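Side-chain contacts in cytidylate kinase-like family protein (Eubacterium ventriosum, PDB 3FDI), which is of unknown function but belongs to the cytidylate kinase-like family of P-loop proteins, and so probably binds nucleotides and may transfer phosphate between them: residues Ile9-Glu14 with Lys24-His29; Lys60-Ala65 with Arg85-Ile90. One frame throughout, in Å; residues are numbered along the deposited sequence.

In the fold
Contact 1 belongs to the hydrophobic core: it seats helix 19-30 on the middle strand of the parallel sheet, 8-13. Contact 2 lies farther out, its centre about 15 Å from that of the chain, but its touching residues are buried too; it joins helix 60-66 to helix 81-95. The two share no element, and their centres are about 21 Å apart. Both are apolar at heart, but contact 1 meets through branched aliphatic chains alone, whereas contact 2 sets a phenylalanine ring against a proline and a methionine. A polar thread runs between their neighbourhoods: Arg-106 bonds through NE to the sulfate held by Arg-13 and through NH1 to Gln-86 OE1, on the helix of contact 2.

Contact 1 (Ile9-Glu14 with Lys24-His29); sequences IAIGRE and KKLAEH. With SO4 (sulfate ion), chain F.
Leu-26 keeps CG anti to its carbonyl carbon (chi1 -69°) and CD1 extended from CA (chi2 166°), which carries that methyl out from helix 19-30 to the strand. Ile-9 and Ile-11, two places apart and therefore on the same face of the strand, receive it with different branches. Ile-9 offers its short branch, CG2 lying 4.0 Å from Leu-26 CD1; Ile-11 offers the end of its long one, CD1 to Leu-26 CD1 at 3.8 Å. The extended CD1 of Ile-9 also reaches Leu-26 CB, at 4.2 Å. Beta-branched isoleucine suits the strand, while leucine, branched one carbon later, suits the helix. Ile-193 and Ile-196 of helix 185-197 continue this apolar layer.

Farther along the strand, Arg-13 bends at chi2 and chi3 and presents the edge of its guanidinium to a sulfate, whose sulfur lies in the guanidinium plane. NH2 donates to sulfate O2 at 2.6 Å, with an N-H...O angle of 136°, and NH1 donates to sulfate O3 at 3.3 Å. Arg-106 NE binds the same anion, and Arg-156 stands close to Arg-13. A leucine in place of Arg-13 would probably leave O2 and O3 without these donors and the sulfate more loosely held. The anion probably comes from the crystallisation liquor and, lying between arginines, may mimic a phosphate group of a ligand.

Strand, glycine-rich turn and helix follow one another here in a way consistent with the P-loop fold of nucleoside monophosphate kinases.

Contact 2 (Lys60-Ala65 with Arg85-Ile90); sequences KPMNFA and RQFNFI
Phe-87 reaches from helix 81-95 to two consecutive residues of helix 60-66, Pro-61 and Met-62. Here the packing is close. Pro-61 brings CB to within 3.6 Å of Phe-87 CE2, approaching the ring obliquely, and the same CB stands 4.0 Å from Phe-87 CD2. Met-62 follows with its CG methylene, 4.0 Å from CD2 and equally far from CB of Phe-87, while the two side chains run past each other in opposite directions. Phe-87 has CG anti to its carbonyl carbon (chi1 -65°), a setting that projects the ring toward helix 60-66. The backbones draw to 7.3 Å between CA of Met-62 and CA of Phe-87.

Each residue type fits its place. Proline is well tolerated in the first turn of a helix, where its missing N-H costs no backbone bond, and its compact ring makes a firm apolar surface. Methionine, modelled as selenomethionine, is a flexible chain that can lie alongside an aromatic residue. Tyr-163 of helix 142-163 meets the Phe-87 ring edge-to-face, and Ile-111 packs on it too.

The contact thins toward its partly exposed margin. Ala-65 points toward the other helix, yet its CB stops 5.0 Å from Phe-87 CE2. Asn-88 OD1 stays 4.6 Å from Met-62 SE and accepts a hydrogen bond from Arg-91 NH2. A small methyl and a polar amide are compatible with this partly exposed border, where Ala-65 also meets Tyr-163.

This is plain helix-to-helix packing centred on one phenylalanine ring, in the region between strands 34-35 and 101-104, which corresponds in position to the NMP-binding region of related kinases and may play that part here.

Contact 1 (Ile9-Glu14 with Lys24-His29)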
loop_
_atom_site.group_PDB
_atom_site.type_symbol
_atom_site.label_atom_id
_atom_site.label_comp_id
_atom_site.label_asym_id
_atom_site.label_seq_id
_atom_site.Cartn_x
_atom_site.Cartn_y
_atom_site.Cartn_z
ATOM N N ILE B 9 -21.076 18.081 3.714
ATOM C CA ILE B 9 -19.767 17.886 4.295
ATOM C C ILE B 9 -19.573 16.432 4.620
ATOM O O ILE B 9 -20.361 15.875 5.371
ATOM C CB ILE B 9 -19.603 18.679 5.550
ATOM C CG1 ILE B 9 -19.859 20.180 5.259
ATOM C CG2 ILE B 9 -18.205 18.403 6.160
ATOM C CD1 ILE B 9 -19.937 21.069 6.553
ATOM N N ALA B 10 -18.554 15.813 4.019
ATOM C CA ALA B 10 -18.273 14.375 4.141
ATOM C C ALA B 10 -17.034 14.269 5.019
ATOM O O ALA B 10 -15.975 14.826 4.695
ATOM C CB ALA B 10 -18.030 13.750 2.801
ATOM N N ILE B 11 -17.168 13.619 6.156
ATOM C CA ILE B 11 -16.110 13.577 7.141
ATOM C C ILE B 11 -15.671 12.174 7.282
ATOM O O ILE B 11 -16.510 11.281 7.513
ATOM C CB ILE B 11 -16.604 14.068 8.497
ATOM C CG1 ILE B 11 -16.677 15.587 8.510
ATOM C CG2 ILE B 11 -15.634 13.635 9.627
ATOM C CD1 ILE B 11 -17.520 16.070 9.547
ATOM N N GLY B 12 -14.373 11.977 7.150
ATOM C CA GLY B 12 -13.698 10.768 7.564
ATOM C C GLY B 12 -12.851 11.068 8.788
ATOM O O GLY B 12 -12.654 12.215 9.156
ATOM N N ARG B 13 -12.313 10.033 9.417
ATOM C CA ARG B 13 -11.679 10.199 10.693
ATOM C C ARG B 13 -10.991 8.912 11.211
ATOM O O ARG B 13 -11.436 7.774 10.923
ATOM C CB ARG B 13 -12.718 10.672 11.740
ATOM C CG ARG B 13 -13.401 9.505 12.517
ATOM C CD ARG B 13 -14.885 9.200 12.275
ATOM N NE ARG B 13 -15.129 8.335 11.153
ATOM C CZ ARG B 13 -16.075 7.395 11.036
ATOM N NH1 ARG B 13 -16.933 7.117 11.999
ATOM N NH2 ARG B 13 -16.156 6.709 9.882
ATOM N N GLU B 14 -9.918 9.119 11.971
ATOM C CA GLU B 14 -9.317 8.080 12.797
ATOM C C GLU B 14 -10.110 8.004 14.084
ATOM O O GLU B 14 -10.570 9.034 14.608
ATOM C CB GLU B 14 -7.885 8.438 13.188
ATOM C CG GLU B 14 -7.002 8.714 12.052
ATOM C CD GLU B 14 -5.579 9.030 12.479
ATOM O OE1 GLU B 14 -5.390 9.682 13.536
ATOM O OE2 GLU B 14 -4.651 8.666 11.726
ATOM N N LYS B 24 -20.390 17.076 14.354
ATOM C CA LYS B 24 -21.441 17.732 15.161
ATOM C C LYS B 24 -21.334 19.250 15.198
ATOM O O LYS B 24 -22.298 19.948 14.929
ATOM C CB LYS B 24 -21.374 17.183 16.597
ATOM C CG LYS B 24 -22.577 17.445 17.467
ATOM C CD LYS B 24 -22.701 16.284 18.470
ATOM C CE LYS B 24 -23.593 16.581 19.695
ATOM N NZ LYS B 24 -22.791 17.033 20.885
ATOM N N LYS B 25 -20.159 19.768 15.531
ATOM C CA LYS B 25 -19.950 21.213 15.537
ATOM C C LYS B 25 -20.245 21.870 14.187
ATOM O O LYS B 25 -20.931 22.880 14.131
ATOM C CB LYS B 25 -18.550 21.566 16.061
ATOM C CG LYS B 25 -18.443 21.267 17.569
ATOM C CD LYS B 25 -17.039 21.386 18.167
ATOM C CE LYS B 25 -17.154 21.635 19.701
ATOM N NZ LYS B 25 -15.849 21.735 20.423
ATOM N N LEU B 26 -19.785 21.281 13.106
ATOM C CA LEU B 26 -20.124 21.754 11.761
ATOM C C LEU B 26 -21.655 21.738 11.514
ATOM O O LEU B 26 -22.204 22.726 11.005
ATOM C CB LEU B 26 -19.415 20.882 10.695
ATOM C CG LEU B 26 -17.900 21.013 10.610
ATOM C CD1 LEU B 26 -17.214 19.850 9.757
ATOM C CD2 LEU B 26 -17.530 22.460 10.096
ATOM N N ALA B 27 -22.332 20.632 11.847
ATOM C CA ALA B 27 -23.770 20.491 11.577
ATOM C C ALA B 27 -24.548 21.591 12.307
ATOM O O ALA B 27 -25.448 22.221 11.760
ATOM C CB ALA B 27 -24.291 19.072 12.004
ATOM N N GLU B 28 -24.151 21.838 13.544
ATOM C CA GLU B 28 -24.721 22.912 14.329
ATOM C C GLU B 28 -24.394 24.279 13.751
ATOM O O GLU B 28 -25.244 25.139 13.759
ATOM C CB GLU B 28 -24.236 22.849 15.782
ATOM C CG GLU B 28 -24.965 21.795 16.635
ATOM C CD GLU B 28 -24.267 21.496 17.956
ATOM O OE1 GLU B 28 -23.306 22.220 18.327
ATOM O OE2 GLU B 28 -24.671 20.523 18.607
ATOM N N HIS B 29 -23.179 24.497 13.255
ATOM C CA HIS B 29 -22.842 25.823 12.735
ATOM C C HIS B 29 -23.678 26.166 11.517
ATOM O O HIS B 29 -24.150 27.290 11.383
ATOM C CB HIS B 29 -21.380 25.940 12.350
ATOM C CG HIS B 29 -21.023 27.277 11.772
ATOM N ND1 HIS B 29 -20.986 27.524 10.418
ATOM C CD2 HIS B 29 -20.684 28.438 12.373
ATOM C CE1 HIS B 29 -20.626 28.775 10.210
ATOM N NE2 HIS B 29 -20.431 29.352 11.380
HETATM S S SO4 F . -18.435 4.238 9.187
HETATM O O1 SO4 F . -19.361 4.614 8.130
HETATM O O2 SO4 F . -17.113 4.620 8.676
HETATM O O3 SO4 F . -18.775 4.896 10.437
HETATM O O4 SO4 F . -18.563 2.776 9.408
#

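Contact 2 (Lys60-Ala65 with Arg85-Ile90)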
loop_
_atom_site.group_PDB
_atom_site.type_symbol
_atom_site.label_atom_id
_atom_site.label_comp_id
_atom_site.label_asym_id
_atom_site.label_seq_id
_atom_site.Cartn_x
_atom_site.Cartn_y
_atom_site.Cartn_z
ATOM N N LYS B 60 -18.776 4.436 -8.612
ATOM C CA LYS B 60 -17.882 3.265 -8.433
ATOM C C LYS B 60 -18.282 2.280 -7.303
ATOM O O LYS B 60 -18.258 1.073 -7.508
ATOM C CB LYS B 60 -16.404 3.742 -8.264
ATOM C CG LYS B 60 -15.810 4.467 -9.532
ATOM C CD LYS B 60 -14.256 4.561 -9.504
ATOM C CE LYS B 60 -13.618 4.550 -10.948
ATOM N NZ LYS B 60 -13.851 5.772 -11.784
ATOM N N PRO B 61 -18.650 2.790 -6.118
ATOM C CA PRO B 61 -18.976 1.884 -5.005
ATOM C C PRO B 61 -20.211 1.057 -5.279
ATOM O O PRO B 61 -20.313 -0.099 -4.831
ATOM C CB PRO B 61 -19.229 2.839 -3.808
ATOM C CG PRO B 61 -18.654 4.130 -4.164
ATOM C CD PRO B 61 -18.630 4.203 -5.689
HETATM N N MSE B 62 -21.143 1.639 -6.021
HETATM C CA MSE B 62 -22.375 0.956 -6.338
HETATM C C MSE B 62 -22.174 -0.091 -7.416
HETATM O O MSE B 62 -22.613 -1.230 -7.249
HETATM C CB MSE B 62 -23.460 1.947 -6.733
HETATM C CG MSE B 62 -23.979 2.794 -5.553
HETATM SE SE MSE B 62 -25.629 3.697 -6.162
HETATM C CE MSE B 62 -26.213 2.331 -7.394
ATOM N N ASN B 63 -21.508 0.287 -8.510
ATOM C CA ASN B 63 -21.192 -0.676 -9.576
ATOM C C ASN B 63 -20.434 -1.849 -8.961
ATOM O O ASN B 63 -20.757 -3.007 -9.164
ATOM C CB ASN B 63 -20.311 -0.038 -10.672
ATOM C CG ASN B 63 -20.962 1.183 -11.326
ATOM O OD1 ASN B 63 -22.062 1.103 -11.865
ATOM N ND2 ASN B 63 -20.267 2.324 -11.270
ATOM N N PHE B 64 -19.435 -1.519 -8.162
ATOM C CA PHE B 64 -18.641 -2.542 -7.472
ATOM C C PHE B 64 -19.491 -3.472 -6.577
ATOM O O PHE B 64 -19.402 -4.715 -6.662
ATOM C CB PHE B 64 -17.545 -1.843 -6.655
ATOM C CG PHE B 64 -16.571 -2.783 -6.049
ATOM C CD1 PHE B 64 -15.572 -3.386 -6.838
ATOM C CD2 PHE B 64 -16.636 -3.086 -4.705
ATOM C CE1 PHE B 64 -14.660 -4.295 -6.283
ATOM C CE2 PHE B 64 -15.726 -3.981 -4.152
ATOM C CZ PHE B 64 -14.735 -4.589 -4.944
ATOM N N ALA B 65 -20.318 -2.852 -5.733
ATOM C CA ALA B 65 -21.315 -3.587 -4.931
ATOM C C ALA B 65 -22.165 -4.524 -5.800
ATOM O O ALA B 65 -22.487 -5.637 -5.402
ATOM C CB ALA B 65 -22.204 -2.610 -4.157
ATOM N N ARG B 85 -28.037 0.395 -0.231
ATOM C CA ARG B 85 -29.169 1.174 0.190
ATOM C C ARG B 85 -28.697 2.447 0.848
ATOM O O ARG B 85 -29.302 3.502 0.651
ATOM C CB ARG B 85 -30.053 0.377 1.134
ATOM C CG ARG B 85 -30.537 -0.930 0.566
ATOM C CD ARG B 85 -31.616 -1.564 1.430
ATOM N NE ARG B 85 -32.272 -2.662 0.723
ATOM C CZ ARG B 85 -33.578 -2.970 0.802
ATOM N NH1 ARG B 85 -34.410 -2.249 1.543
ATOM N NH2 ARG B 85 -34.076 -3.997 0.105
ATOM N N GLN B 86 -27.605 2.355 1.603
ATOM C CA GLN B 86 -27.106 3.501 2.278
ATOM C C GLN B 86 -26.486 4.451 1.283
ATOM O O GLN B 86 -26.591 5.666 1.435
ATOM C CB GLN B 86 -26.078 3.102 3.300
ATOM C CG GLN B 86 -26.607 2.127 4.292
ATOM C CD GLN B 86 -25.738 1.981 5.494
ATOM O OE1 GLN B 86 -24.525 2.026 5.407
ATOM N NE2 GLN B 86 -26.363 1.766 6.633
ATOM N N PHE B 87 -25.775 3.908 0.289
ATOM C CA PHE B 87 -25.153 4.749 -0.748
ATOM C C PHE B 87 -26.260 5.481 -1.482
ATOM O O PHE B 87 -26.206 6.694 -1.665
ATOM C CB PHE B 87 -24.349 3.941 -1.775
ATOM C CG PHE B 87 -23.153 3.235 -1.224
ATOM C CD1 PHE B 87 -22.502 3.679 -0.067
ATOM C CD2 PHE B 87 -22.643 2.137 -1.887
ATOM C CE1 PHE B 87 -21.404 3.017 0.429
ATOM C CE2 PHE B 87 -21.554 1.468 -1.396
ATOM C CZ PHE B 87 -20.912 1.925 -0.235
ATOM N N ASN B 88 -27.293 4.735 -1.827
ATOM C CA ASN B 88 -28.369 5.330 -2.553
ATOM C C ASN B 88 -29.138 6.405 -1.754
ATOM O O ASN B 88 -29.504 7.447 -2.338
ATOM C CB ASN B 88 -29.277 4.277 -3.073
ATOM C CG ASN B 88 -30.141 4.789 -4.178
ATOM O OD1 ASN B 88 -29.697 5.604 -5.017
ATOM N ND2 ASN B 88 -31.402 4.362 -4.175
ATOM N N PHE B 89 -29.357 6.174 -0.444
ATOM C CA PHE B 89 -29.901 7.208 0.457
ATOM C C PHE B 89 -29.109 8.479 0.338
ATOM O O PHE B 89 -29.663 9.545 0.208
ATOM C CB PHE B 89 -29.919 6.745 1.928
ATOM C CG PHE B 89 -30.413 7.790 2.918
ATOM C CD1 PHE B 89 -31.727 7.800 3.344
ATOM C CD2 PHE B 89 -29.545 8.701 3.464
ATOM C CE1 PHE B 89 -32.182 8.771 4.264
ATOM C CE2 PHE B 89 -29.976 9.653 4.369
ATOM C CZ PHE B 89 -31.281 9.698 4.758
ATOM N N ILE B 90 -27.800 8.355 0.411
ATOM C CA ILE B 90 -26.903 9.474 0.428
ATOM C C ILE B 90 -26.918 10.204 -0.887
ATOM O O ILE B 90 -26.927 11.428 -0.915
ATOM C CB ILE B 90 -25.498 8.984 0.741
ATOM C CG1 ILE B 90 -25.443 8.588 2.225
ATOM C CG2 ILE B 90 -24.458 10.048 0.497
ATOM C CD1 ILE B 90 -24.054 8.062 2.692
#